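Thiosulfate sulfurtransferase (Pseudomonas aeruginosa, PDB 1YT8) probably transfers a sulfur atom from thiosulfate to cyanide and contains four rhodanese-like domains. Local coordinates at residues Arg394-Thr399 / Gly411-Leu416; Thr399-Tyr404 / Arg486-Arg491; Glu425-Ala430 / Leu481-Arg486; Val434-Ser439 / Phe459-Gly464. One frame throughout, in Å; residues are numbered along the deposited sequence.

Contact 1: residues Arg394-Thr399 / Gly411-Leu416; sequences RVLDFT and GAAWVL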
loop_
_atom_site.group_PDB
_atom_site.type_symbol
_atom_site.label_atom_id
_atom_site.label_comp_id
_atom_site.label_asym_id
_atom_site.label_seq_id
_atom_site.Cartn_x
_atom_site.Cartn_y
_atom_site.Cartn_z
ATOM N N ARG A 394 18.225 28.982 3.127
ATOM C CA ARG A 394 17.926 27.851 2.255
ATOM C C ARG A 394 16.759 27.045 2.816
ATOM O O ARG A 394 16.795 26.580 3.959
ATOM C CB ARG A 394 19.148 26.942 2.096
ATOM C CG ARG A 394 18.878 25.681 1.267
ATOM C CD ARG A 394 18.451 26.029 -0.160
ATOM N NE ARG A 394 19.578 26.476 -0.973
ATOM C CZ ARG A 394 19.465 27.026 -2.180
ATOM N NH1 ARG A 394 18.271 27.207 -2.728
ATOM N NH2 ARG A 394 20.553 27.382 -2.845
ATOM N N VAL A 395 15.714 26.902 2.013
ATOM C CA VAL A 395 14.543 26.144 2.428
ATOM C C VAL A 395 14.573 24.786 1.741
ATOM O O VAL A 395 14.669 24.704 0.520
ATOM C CB VAL A 395 13.241 26.871 2.043
ATOM C CG1 VAL A 395 12.034 26.007 2.403
ATOM C CG2 VAL A 395 13.164 28.212 2.766
ATOM N N LEU A 396 14.506 23.726 2.542
ATOM C CA LEU A 396 14.512 22.361 2.032
ATOM C C LEU A 396 13.131 21.750 2.246
ATOM O O LEU A 396 12.614 21.758 3.365
ATOM C CB LEU A 396 15.563 21.527 2.772
ATOM C CG LEU A 396 16.998 22.054 2.736
ATOM C CD1 LEU A 396 17.921 21.053 3.427
ATOM C CD2 LEU A 396 17.431 22.278 1.287
ATOM N N ASP A 397 12.545 21.218 1.176
ATOM C CA ASP A 397 11.215 20.611 1.225
ATOM C C ASP A 397 11.332 19.084 1.157
ATOM O O ASP A 397 11.815 18.538 0.169
ATOM C CB ASP A 397 10.380 21.113 0.042
ATOM C CG ASP A 397 8.889 20.925 0.251
ATOM O OD1 ASP A 397 8.497 20.064 1.070
ATOM O OD2 ASP A 397 8.106 21.638 -0.417
ATOM N N PHE A 398 10.869 18.407 2.205
ATOM C CA PHE A 398 10.938 16.949 2.288
ATOM C C PHE A 398 9.671 16.210 1.854
ATOM O O PHE A 398 9.636 14.974 1.873
ATOM C CB PHE A 398 11.294 16.541 3.721
ATOM C CG PHE A 398 12.702 16.887 4.114
ATOM C CD1 PHE A 398 13.721 15.948 3.998
ATOM C CD2 PHE A 398 13.017 18.166 4.559
ATOM C CE1 PHE A 398 15.037 16.278 4.318
ATOM C CE2 PHE A 398 14.332 18.507 4.880
ATOM C CZ PHE A 398 15.342 17.562 4.759
ATOM N N THR A 399 8.629 16.946 1.476
ATOM C CA THR A 399 7.391 16.296 1.045
ATOM C C THR A 399 7.665 15.503 -0.237
ATOM O O THR A 399 8.708 15.671 -0.862
ATOM C CB THR A 399 6.271 17.329 0.781
ATOM O OG1 THR A 399 5.015 16.650 0.648
ATOM C CG2 THR A 399 6.548 18.108 -0.493
ATOM N N GLY A 411 10.938 29.389 -3.814
ATOM C CA GLY A 411 12.368 29.244 -3.606
ATOM C C GLY A 411 12.803 27.950 -2.932
ATOM O O GLY A 411 13.992 27.632 -2.918
ATOM N N ALA A 412 11.856 27.205 -2.373
ATOM C CA ALA A 412 12.180 25.949 -1.698
ATOM C C ALA A 412 12.828 24.946 -2.648
ATOM O O ALA A 412 12.506 24.898 -3.838
ATOM C CB ALA A 412 10.920 25.346 -1.086
ATOM N N ALA A 413 13.754 24.151 -2.118
ATOM C CA ALA A 413 14.433 23.134 -2.911
ATOM C C ALA A 413 13.919 21.763 -2.477
ATOM O O ALA A 413 13.876 21.459 -1.286
ATOM C CB ALA A 413 15.948 23.214 -2.693
ATOM N N TRP A 414 13.508 20.940 -3.437
ATOM C CA TRP A 414 13.028 19.610 -3.088
ATOM C C TRP A 414 14.232 18.698 -2.872
ATOM O O TRP A 414 15.202 18.737 -3.634
ATOM C CB TRP A 414 12.139 19.023 -4.193
ATOM C CG TRP A 414 11.642 17.655 -3.830
ATOM C CD1 TRP A 414 10.665 17.352 -2.924
ATOM C CD2 TRP A 414 12.172 16.404 -4.285
ATOM N NE1 TRP A 414 10.557 15.987 -2.781
ATOM C CE2 TRP A 414 11.470 15.381 -3.604
ATOM C CE3 TRP A 414 13.174 16.047 -5.198
ATOM C CZ2 TRP A 414 11.739 14.019 -3.808
ATOM C CZ3 TRP A 414 13.442 14.690 -5.403
ATOM C CH2 TRP A 414 12.724 13.694 -4.707
ATOM N N VAL A 415 14.164 17.872 -1.835
ATOM C CA VAL A 415 15.256 16.962 -1.524
ATOM C C VAL A 415 14.766 15.603 -1.042
ATOM O O VAL A 415 13.617 15.449 -0.621
ATOM C CB VAL A 415 16.168 17.527 -0.404
ATOM C CG1 VAL A 415 16.770 18.858 -0.827
ATOM C CG2 VAL A 415 15.364 17.700 0.872
ATOM N N LEU A 416 15.661 14.629 -1.119
ATOM C CA LEU A 416 15.416 13.276 -0.645
ATOM C C LEU A 416 16.172 13.222 0.672
ATOM O O LEU A 416 17.359 13.543 0.717
ATOM C CB LEU A 416 16.020 12.241 -1.594
ATOM C CG LEU A 416 15.282 11.873 -2.878
ATOM C CD1 LEU A 416 16.138 10.905 -3.689
ATOM C CD2 LEU A 416 13.935 11.245 -2.530
HETATM O O HOH W 1 15.845 27.856 -0.807
HETATM O O HOH W 2 11.465 14.093 -0.152
#
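Val395 and Asp397 exchange backbone hydrogen bonds with Ala413 in a parallel strand pair that closes a beta-alpha-beta unit of the last rhodanese-like domain, strand 393-397, helix 401-406 and strand 413-414. Ala413 N donates a hydrogen bond to Val395 O and Ala413 O accepts one from Asp397 N, both at 2.8 Å; Val415 N then reaches Asp397 O at 3.2 Å. Where the regular pairing ends, Val415 carries the contact on. Its CB sends CG1 to Leu396 CD2, 4.1 Å away, while CG2 sits over one face of the Phe398 ring in a CH-pi contact, 3.8 Å from the centroid and 15° off the normal, and lies 3.7 Å from Asp397 O. A chi1 of -60° sets CG1 anti to the carbonyl carbon and leaves CG2 between N and that carbon, above the ring. Leu420 of the following helix also touches Phe398. At the other end a water links Arg394 NH1, Val395 N and Gly411 O. Asp397 OD1 accepts from Thr399 N in an Asx turn. Past this turn the Trp414 indole meets the chain edge-on: NE1 donates to Thr399 O at 2.7 Å, the oxygen lying in the ring plane.

Contact 2: residues Thr399-Tyr404 / Arg486-Arg491; sequences TASANY and RIDRYR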
loop_
_atom_site.group_PDB
_atom_site.type_symbol
_atom_site.label_atom_id
_atom_site.label_comp_id
_atom_site.label_asym_id
_atom_site.label_seq_id
_atom_site.Cartn_x
_atom_site.Cartn_y
_atom_site.Cartn_z
ATOM N N THR A 399 8.629 16.946 1.476
ATOM C CA THR A 399 7.391 16.296 1.045
ATOM C C THR A 399 7.665 15.503 -0.237
ATOM O O THR A 399 8.708 15.671 -0.862
ATOM C CB THR A 399 6.271 17.329 0.781
ATOM O OG1 THR A 399 5.015 16.650 0.648
ATOM C CG2 THR A 399 6.548 18.108 -0.493
ATOM N N ALA A 400 6.732 14.638 -0.626
ATOM C CA ALA A 400 6.910 13.840 -1.838
ATOM C C ALA A 400 7.081 14.762 -3.041
ATOM O O ALA A 400 6.443 15.817 -3.115
ATOM C CB ALA A 400 5.707 12.923 -2.043
ATOM N N SER A 401 7.940 14.368 -3.981
ATOM C CA SER A 401 8.194 15.191 -5.159
ATOM C C SER A 401 6.909 15.564 -5.888
ATOM O O SER A 401 6.797 16.668 -6.429
ATOM C CB SER A 401 9.165 14.489 -6.124
ATOM O OG SER A 401 8.596 13.334 -6.711
ATOM N N ALA A 402 5.938 14.653 -5.906
ATOM C CA ALA A 402 4.667 14.932 -6.571
ATOM C C ALA A 402 3.952 16.094 -5.874
ATOM O O ALA A 402 3.372 16.956 -6.537
ATOM C CB ALA A 402 3.779 13.685 -6.569
ATOM N N ASN A 403 3.997 16.111 -4.544
ATOM C CA ASN A 403 3.362 17.178 -3.770
ATOM C C ASN A 403 4.089 18.496 -3.995
ATOM O O ASN A 403 3.466 19.548 -4.127
ATOM C CB ASN A 403 3.375 16.856 -2.271
ATOM C CG ASN A 403 2.569 15.620 -1.930
ATOM O OD1 ASN A 403 1.524 15.364 -2.527
ATOM N ND2 ASN A 403 3.043 14.855 -0.951
ATOM N N TYR A 404 5.416 18.427 -4.027
ATOM C CA TYR A 404 6.242 19.607 -4.243
ATOM C C TYR A 404 5.876 20.288 -5.565
ATOM O O TYR A 404 5.664 21.498 -5.609
ATOM C CB TYR A 404 7.720 19.206 -4.254
ATOM C CG TYR A 404 8.660 20.324 -4.638
ATOM C CD1 TYR A 404 9.064 21.283 -3.705
ATOM C CD2 TYR A 404 9.139 20.431 -5.942
ATOM C CE1 TYR A 404 9.931 22.323 -4.070
ATOM C CE2 TYR A 404 9.998 21.465 -6.316
ATOM C CZ TYR A 404 10.389 22.402 -5.378
ATOM O OH TYR A 404 11.244 23.410 -5.759
ATOM N N ARG A 486 14.167 12.655 -8.864
ATOM C CA ARG A 486 12.812 12.223 -8.519
ATOM C C ARG A 486 12.643 10.716 -8.657
ATOM O O ARG A 486 12.103 10.231 -9.651
ATOM C CB ARG A 486 11.762 12.924 -9.392
ATOM C CG ARG A 486 11.552 14.390 -9.069
ATOM C CD ARG A 486 10.374 14.973 -9.846
ATOM N NE ARG A 486 9.087 14.436 -9.409
ATOM C CZ ARG A 486 7.911 14.835 -9.888
ATOM N NH1 ARG A 486 7.861 15.773 -10.823
ATOM N NH2 ARG A 486 6.784 14.309 -9.424
ATOM N N ILE A 487 13.106 9.982 -7.653
ATOM C CA ILE A 487 12.999 8.528 -7.652
ATOM C C ILE A 487 12.182 8.049 -6.455
ATOM O O ILE A 487 12.162 6.855 -6.149
ATOM C CB ILE A 487 14.393 7.870 -7.573
ATOM C CG1 ILE A 487 15.127 8.363 -6.319
ATOM C CG2 ILE A 487 15.186 8.178 -8.837
ATOM C CD1 ILE A 487 16.444 7.655 -6.046
ATOM N N ASP A 488 11.502 8.979 -5.784
ATOM C CA ASP A 488 10.725 8.624 -4.609
ATOM C C ASP A 488 9.424 7.883 -4.896
ATOM O O ASP A 488 8.822 7.320 -3.984
ATOM C CB ASP A 488 10.474 9.867 -3.729
ATOM C CG ASP A 488 9.704 10.974 -4.441
ATOM O OD1 ASP A 488 9.848 11.142 -5.668
ATOM O OD2 ASP A 488 8.966 11.706 -3.748
ATOM N N ARG A 489 9.003 7.861 -6.159
ATOM C CA ARG A 489 7.783 7.149 -6.530
ATOM C C ARG A 489 7.898 6.367 -7.833
ATOM O O ARG A 489 8.361 6.883 -8.849
ATOM C CB ARG A 489 6.592 8.110 -6.631
ATOM C CG ARG A 489 5.345 7.440 -7.212
ATOM C CD ARG A 489 4.100 8.298 -7.122
ATOM N NE ARG A 489 2.955 7.617 -7.728
ATOM C CZ ARG A 489 2.813 7.407 -9.033
ATOM N NH1 ARG A 489 3.738 7.835 -9.883
ATOM N NH2 ARG A 489 1.755 6.745 -9.489
ATOM N N TYR A 490 7.467 5.111 -7.796
ATOM C CA TYR A 490 7.483 4.264 -8.981
ATOM C C TYR A 490 6.270 4.634 -9.827
ATOM O O TYR A 490 5.147 4.680 -9.323
ATOM C CB TYR A 490 7.400 2.789 -8.581
ATOM C CG TYR A 490 7.085 1.859 -9.735
ATOM C CD1 TYR A 490 7.880 1.841 -10.882
ATOM C CD2 TYR A 490 6.001 0.982 -9.670
ATOM C CE1 TYR A 490 7.600 0.965 -11.944
ATOM C CE2 TYR A 490 5.711 0.106 -10.725
ATOM C CZ TYR A 490 6.513 0.102 -11.855
ATOM O OH TYR A 490 6.235 -0.770 -12.889
ATOM N N ARG A 491 6.500 4.907 -11.105
ATOM C CA ARG A 491 5.422 5.273 -12.020
ATOM C C ARG A 491 4.625 4.021 -12.389
ATOM O O ARG A 491 4.955 3.322 -13.342
ATOM C CB ARG A 491 6.011 5.916 -13.279
ATOM C CG ARG A 491 4.991 6.499 -14.239
ATOM C CD ARG A 491 5.684 7.095 -15.460
ATOM N NE ARG A 491 4.753 7.754 -16.371
ATOM C CZ ARG A 491 5.113 8.328 -17.517
ATOM N NH1 ARG A 491 6.386 8.322 -17.892
ATOM N NH2 ARG A 491 4.201 8.904 -18.292
HETATM O O HOH W 3 6.522 11.663 -8.167
HETATM O O HOH W 4 6.395 11.761 -5.562
#
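Ser401, in the first turn of helix 401-406, is gripped from the loop 486-491 by the carboxylate of Asp488 and the guanidinium of Arg486. The three residues account for most of the buried surface, and Ser401 has the largest share. Asp488 holds the serine twice. Its OD2 accepts from Ser401 N at 2.9 Å on the syn side, a little out of the carboxylate plane, and its OD1 accepts a hydrogen bond from Ser401 OG at 2.7 Å through the syn lone pair. The hydroxyl can meet OD1 while the backbone N faces OD2 because chi1 of Ser401, 67°, sets OG between N and the carbonyl carbon. Ala400 is the N-cap residue and Ser401 follows it, so the carboxylate of Asp488 sits at the helix N-terminus.

Arg486 arrives from another direction. Its chain bends at chi3 (69°), and NE makes a weak hydrogen bond of 3.0 Å to Ser401 OG; NH2 adds a longer, weaker one to the same oxygen. One face of the guanidinium is turned to Ser401 O. The stronger partner of the arginine is Glu479, which forms a salt bridge with NH1. One water joins Arg486 NH2 to Ser401 OG, a second joins Ala402 N to Asp488 OD2, and Trp414 touches all three side chains.

The contact ties the helix of the beta-alpha-beta unit 393-414 to a loop that goes on to touch helix 32-35 through Ile487 and Tyr490. With its proton committed to Asp488, the serine oxygen can accept from the arginine, and the negative carboxylate probably interacts favourably with the helix dipole.

Contact 3: residues Glu425-Ala430 / Leu481-Arg486; sequences ERLGTA and LLASPR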
loop_
_atom_site.group_PDB
_atom_site.type_symbol
_atom_site.label_atom_id
_atom_site.label_comp_id
_atom_site.label_asym_id
_atom_site.label_seq_id
_atom_site.Cartn_x
_atom_site.Cartn_y
_atom_site.Cartn_z
ATOM N N GLU A 425 25.451 19.677 -0.988
ATOM C CA GLU A 425 26.619 20.044 -1.778
ATOM C C GLU A 425 26.151 20.819 -3.005
ATOM O O GLU A 425 26.695 21.877 -3.320
ATOM C CB GLU A 425 27.392 18.797 -2.221
ATOM C CG GLU A 425 27.950 17.974 -1.077
ATOM C CD GLU A 425 28.752 16.775 -1.550
ATOM O OE1 GLU A 425 28.319 16.103 -2.512
ATOM O OE2 GLU A 425 29.810 16.494 -0.951
ATOM N N ARG A 426 25.133 20.294 -3.687
ATOM C CA ARG A 426 24.590 20.944 -4.880
ATOM C C ARG A 426 24.045 22.346 -4.615
ATOM O O ARG A 426 24.278 23.268 -5.399
ATOM C CB ARG A 426 23.471 20.088 -5.493
ATOM C CG ARG A 426 23.965 18.880 -6.264
ATOM C CD ARG A 426 22.809 18.007 -6.750
ATOM N NE ARG A 426 23.303 16.899 -7.564
ATOM C CZ ARG A 426 22.576 15.850 -7.936
ATOM N NH1 ARG A 426 21.306 15.748 -7.568
ATOM N NH2 ARG A 426 23.120 14.906 -8.695
ATOM N N LEU A 427 23.320 22.502 -3.515
ATOM C CA LEU A 427 22.724 23.784 -3.167
ATOM C C LEU A 427 23.737 24.831 -2.710
ATOM O O LEU A 427 23.404 26.013 -2.581
ATOM C CB LEU A 427 21.650 23.573 -2.103
ATOM C CG LEU A 427 20.457 22.765 -2.631
ATOM C CD1 LEU A 427 19.554 22.333 -1.490
ATOM C CD2 LEU A 427 19.688 23.611 -3.642
ATOM N N GLY A 428 24.969 24.394 -2.470
ATOM C CA GLY A 428 26.005 25.319 -2.051
ATOM C C GLY A 428 26.028 25.533 -0.553
ATOM O O GLY A 428 25.878 24.590 0.222
ATOM N N THR A 429 26.234 26.775 -0.138
ATOM C CA THR A 429 26.270 27.086 1.280
ATOM C C THR A 429 25.150 28.059 1.602
ATOM O O THR A 429 24.646 28.757 0.720
ATOM C CB THR A 429 27.620 27.714 1.690
ATOM O OG1 THR A 429 27.797 28.961 1.010
ATOM C CG2 THR A 429 28.769 26.783 1.332
ATOM N N ALA A 430 24.753 28.088 2.866
ATOM C CA ALA A 430 23.698 28.980 3.318
ATOM C C ALA A 430 24.066 29.487 4.702
ATOM O O ALA A 430 24.908 28.900 5.382
ATOM C CB ALA A 430 22.372 28.239 3.370
ATOM N N LEU A 481 13.051 23.816 -8.177
ATOM C CA LEU A 481 14.433 23.516 -7.834
ATOM C C LEU A 481 14.557 22.128 -7.216
ATOM O O LEU A 481 14.251 21.941 -6.044
ATOM C CB LEU A 481 14.963 24.565 -6.854
ATOM C CG LEU A 481 16.436 24.448 -6.451
ATOM C CD1 LEU A 481 17.322 24.434 -7.688
ATOM C CD2 LEU A 481 16.799 25.616 -5.540
ATOM N N LEU A 482 15.003 21.158 -8.011
ATOM C CA LEU A 482 15.163 19.789 -7.530
ATOM C C LEU A 482 16.631 19.542 -7.204
ATOM O O LEU A 482 17.478 19.524 -8.096
ATOM C CB LEU A 482 14.695 18.797 -8.599
ATOM C CG LEU A 482 13.279 19.021 -9.139
ATOM C CD1 LEU A 482 12.990 18.023 -10.252
ATOM C CD2 LEU A 482 12.265 18.880 -8.009
ATOM N N ALA A 483 16.926 19.357 -5.922
ATOM C CA ALA A 483 18.293 19.125 -5.477
ATOM C C ALA A 483 18.600 17.632 -5.390
ATOM O O ALA A 483 19.713 17.236 -5.045
ATOM C CB ALA A 483 18.514 19.789 -4.124
ATOM N N SER A 484 17.598 16.814 -5.699
ATOM C CA SER A 484 17.727 15.357 -5.681
ATOM C C SER A 484 16.957 14.804 -6.873
ATOM O O SER A 484 16.088 15.474 -7.419
ATOM C CB SER A 484 17.119 14.769 -4.399
ATOM O OG SER A 484 17.799 15.191 -3.232
ATOM N N PRO A 485 17.269 13.570 -7.297
ATOM C CA PRO A 485 16.561 12.973 -8.437
ATOM C C PRO A 485 15.171 12.498 -8.001
ATOM O O PRO A 485 15.012 11.999 -6.889
ATOM C CB PRO A 485 17.474 11.816 -8.832
ATOM C CG PRO A 485 18.016 11.368 -7.499
ATOM C CD PRO A 485 18.354 12.688 -6.827
ATOM N N ARG A 486 14.167 12.655 -8.864
ATOM C CA ARG A 486 12.812 12.223 -8.519
ATOM C C ARG A 486 12.643 10.716 -8.657
ATOM O O ARG A 486 12.103 10.231 -9.651
ATOM C CB ARG A 486 11.762 12.924 -9.392
ATOM C CG ARG A 486 11.552 14.390 -9.069
ATOM C CD ARG A 486 10.374 14.973 -9.846
ATOM N NE ARG A 486 9.087 14.436 -9.409
ATOM C CZ ARG A 486 7.911 14.835 -9.888
ATOM N NH1 ARG A 486 7.861 15.773 -10.823
ATOM N NH2 ARG A 486 6.784 14.309 -9.424
#
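Leu427 of helix 420-427 packs its branched tip against Ala483 and Leu481 of the loop between helices 464-470 and 501-512. This apolar patch is the close-fitting half of the contact. CD1 of Leu427 lies 3.8 Å from Ala483 CB, and CD2 meets Leu481 CD2 at 4.0 Å, the two leucine side chains crossing at a slant. Ala483 CB therefore nestles against the fork of Leu427, touching CG and both methyls. Leu427 also touches Ala413 and Leu396 of the sheet, and Ala423, one turn earlier in its helix, packs on Ala483.

The solvent side is held much more lightly. Exposed Arg426 stretches along the loop with its chain extended from CG to NE (chi2 175°, chi3 176°), which carries the guanidinium past Ala483 towards Pro485. NH1 gives a weak hydrogen bond to Ala483 O at 3.3 Å, and Pro485 CD stands 4.3 Å from NH1 at the guanidinium edge. Gly428, with positive phi, is the first residue to leave helical angles, and from there the chain turns away from this loop.

Segment 481-486 also bonds through its backbone to Trp414 on outer strand 413-414 of the five-stranded parallel sheet. The contact thus joins the loop 481-486 to helix 420-427, which flanks the sheet, in an alpha/beta domain of the rhodanese fold.

Contact 4: residues Val434-Ser439 / Phe459-Gly464; sequences VLTCGS and FLLDGG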
loop_
_atom_site.group_PDB
_atom_site.type_symbol
_atom_site.label_atom_id
_atom_site.label_comp_id
_atom_site.label_asym_id
_atom_site.label_seq_id
_atom_site.Cartn_x
_atom_site.Cartn_y
_atom_site.Cartn_z
ATOM N N VAL A 434 16.042 26.118 6.737
ATOM C CA VAL A 434 14.704 25.986 7.287
ATOM C C VAL A 434 14.118 24.763 6.587
ATOM O O VAL A 434 14.056 24.716 5.358
ATOM C CB VAL A 434 13.832 27.219 6.993
ATOM C CG1 VAL A 434 12.418 26.981 7.519
ATOM C CG2 VAL A 434 14.436 28.455 7.660
ATOM N N LEU A 435 13.714 23.767 7.368
ATOM C CA LEU A 435 13.168 22.539 6.798
ATOM C C LEU A 435 11.645 22.501 6.862
ATOM O O LEU A 435 11.041 22.958 7.832
ATOM C CB LEU A 435 13.743 21.325 7.536
ATOM C CG LEU A 435 15.237 21.381 7.894
ATOM C CD1 LEU A 435 15.641 20.044 8.497
ATOM C CD2 LEU A 435 16.087 21.692 6.667
ATOM N N THR A 436 11.026 21.951 5.824
ATOM C CA THR A 436 9.575 21.858 5.787
ATOM C C THR A 436 9.112 20.594 5.069
ATOM O O THR A 436 9.906 19.853 4.495
ATOM C CB THR A 436 8.954 23.085 5.065
ATOM O OG1 THR A 436 7.531 23.088 5.245
ATOM C CG2 THR A 436 9.256 23.038 3.569
ATOM N N CYS A 437 7.810 20.361 5.142
ATOM C CA CYS A 437 7.141 19.251 4.478
ATOM C C CYS A 437 5.671 19.565 4.708
ATOM O O CYS A 437 5.347 20.648 5.203
ATOM C CB CYS A 437 7.533 17.887 5.073
ATOM S SG CYS A 437 7.024 17.546 6.769
ATOM N N GLY A 438 4.783 18.645 4.351
ATOM C CA GLY A 438 3.366 18.902 4.528
ATOM C C GLY A 438 2.972 19.498 5.869
ATOM O O GLY A 438 2.339 20.555 5.928
ATOM N N SER A 439 3.369 18.834 6.950
ATOM C CA SER A 439 3.021 19.274 8.295
ATOM C C SER A 439 4.221 19.557 9.193
ATOM O O SER A 439 4.043 19.995 10.326
ATOM C CB SER A 439 2.165 18.203 8.961
ATOM O OG SER A 439 2.919 17.005 9.103
ATOM N N PHE A 459 16.566 25.244 11.266
ATOM C CA PHE A 459 15.260 25.466 11.878
ATOM C C PHE A 459 14.165 24.649 11.207
ATOM O O PHE A 459 14.297 24.239 10.052
ATOM C CB PHE A 459 14.887 26.945 11.784
ATOM C CG PHE A 459 15.748 27.836 12.624
ATOM C CD1 PHE A 459 15.315 28.264 13.875
ATOM C CD2 PHE A 459 17.007 28.225 12.178
ATOM C CE1 PHE A 459 16.131 29.071 14.671
ATOM C CE2 PHE A 459 17.828 29.030 12.966
ATOM C CZ PHE A 459 17.388 29.452 14.213
ATOM N N LEU A 460 13.082 24.430 11.946
ATOM C CA LEU A 460 11.931 23.687 11.450
ATOM C C LEU A 460 10.763 24.653 11.297
ATOM O O LEU A 460 10.437 25.391 12.228
ATOM C CB LEU A 460 11.540 22.586 12.438
ATOM C CG LEU A 460 10.327 21.732 12.061
ATOM C CD1 LEU A 460 10.662 20.902 10.827
ATOM C CD2 LEU A 460 9.950 20.814 13.232
ATOM N N LEU A 461 10.143 24.658 10.123
ATOM C CA LEU A 461 9.001 25.530 9.890
ATOM C C LEU A 461 7.833 25.010 10.723
ATOM O O LEU A 461 7.377 23.879 10.532
ATOM C CB LEU A 461 8.625 25.536 8.406
ATOM C CG LEU A 461 7.450 26.436 8.014
ATOM C CD1 LEU A 461 7.744 27.870 8.429
ATOM C CD2 LEU A 461 7.220 26.359 6.511
ATOM N N ASP A 462 7.364 25.840 11.651
ATOM C CA ASP A 462 6.257 25.491 12.537
ATOM C C ASP A 462 4.991 25.213 11.730
ATOM O O ASP A 462 4.403 26.130 11.160
ATOM C CB ASP A 462 5.987 26.647 13.506
ATOM C CG ASP A 462 5.320 26.195 14.796
ATOM O OD1 ASP A 462 4.473 25.278 14.756
ATOM O OD2 ASP A 462 5.638 26.775 15.856
ATOM N N GLY A 463 4.575 23.951 11.679
ATOM C CA GLY A 463 3.371 23.602 10.940
ATOM C C GLY A 463 3.595 23.258 9.477
ATOM O O GLY A 463 2.648 22.942 8.751
ATOM N N GLY A 464 4.846 23.329 9.035
ATOM C CA GLY A 464 5.162 23.004 7.655
ATOM C C GLY A 464 4.511 23.876 6.596
ATOM O O GLY A 464 3.981 24.950 6.884
#
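Leu435 joins Phe459 and Leu461 through the backbone ladder of two parallel strands, 432-436 and 458-461, neighbours in the rhodanese-type sheet and linked by helix 441-454 as a beta-alpha-beta unit. Leu435 N donates to Phe459 O at 2.8 Å, and Leu435 O accepts from Leu461 N at 3.0 Å in an almost straight bond (176° at the hydrogen). Val434 CA adds a CH contact to the same Phe459 O.

Around this ladder the side chains divide between the faces. On one, Val434 sets CG2 against Phe459 CB and, with CG1 anti to its own N (chi1 176°), CG1 slants across Leu461 CB at 4.2 Å. On the other, Leu460 CD1 rests against Leu435 O.

Helices hold these first-shell groups from outside. Leu384 and Trp387 of helix 381-387 lie against Val434, and the Trp387 ring meets Phe459 edge-to-face; Ala443 of helix 441-454 touches both Leu435 and Leu460. Beyond the strands, a type II turn from Leu461 to Gly464 brings the chain back beside the loop 437-439, at the position that in rhodaneses starts the active-site loop; the sulfite seen in this protein lies instead at the loop 193-198. Thr436 OG1, hydrogen-bonded to Thr465 OG1, meets Leu461 CD2 at 3.5 Å, while Gly464 CA makes a CH contact to Cys437 O at 3.4 Å.

Overall arrangement
All four contacts involve the last rhodanese-like unit, two of them together with the loop 481-491. Contacts 1 and 4, with centres about 10 Å apart, lie in one parallel sheet, where strands 393-397 and 432-436 are neighbours; along the chain contact 1 closes before contact 4 opens. Contact 3 lies about 8 Å from contact 1, where the loop pairs through backbone bonds to Trp414 with outer strand 413-414. Contact 2, about 12 Å from contact 1, shares Thr399 with it and Arg486 with contact 3. Contact 4 is nested within the loop closed by contact 3, itself nested within that of contact 2. Further on, Ile487 and Tyr490 touch helix 32-35.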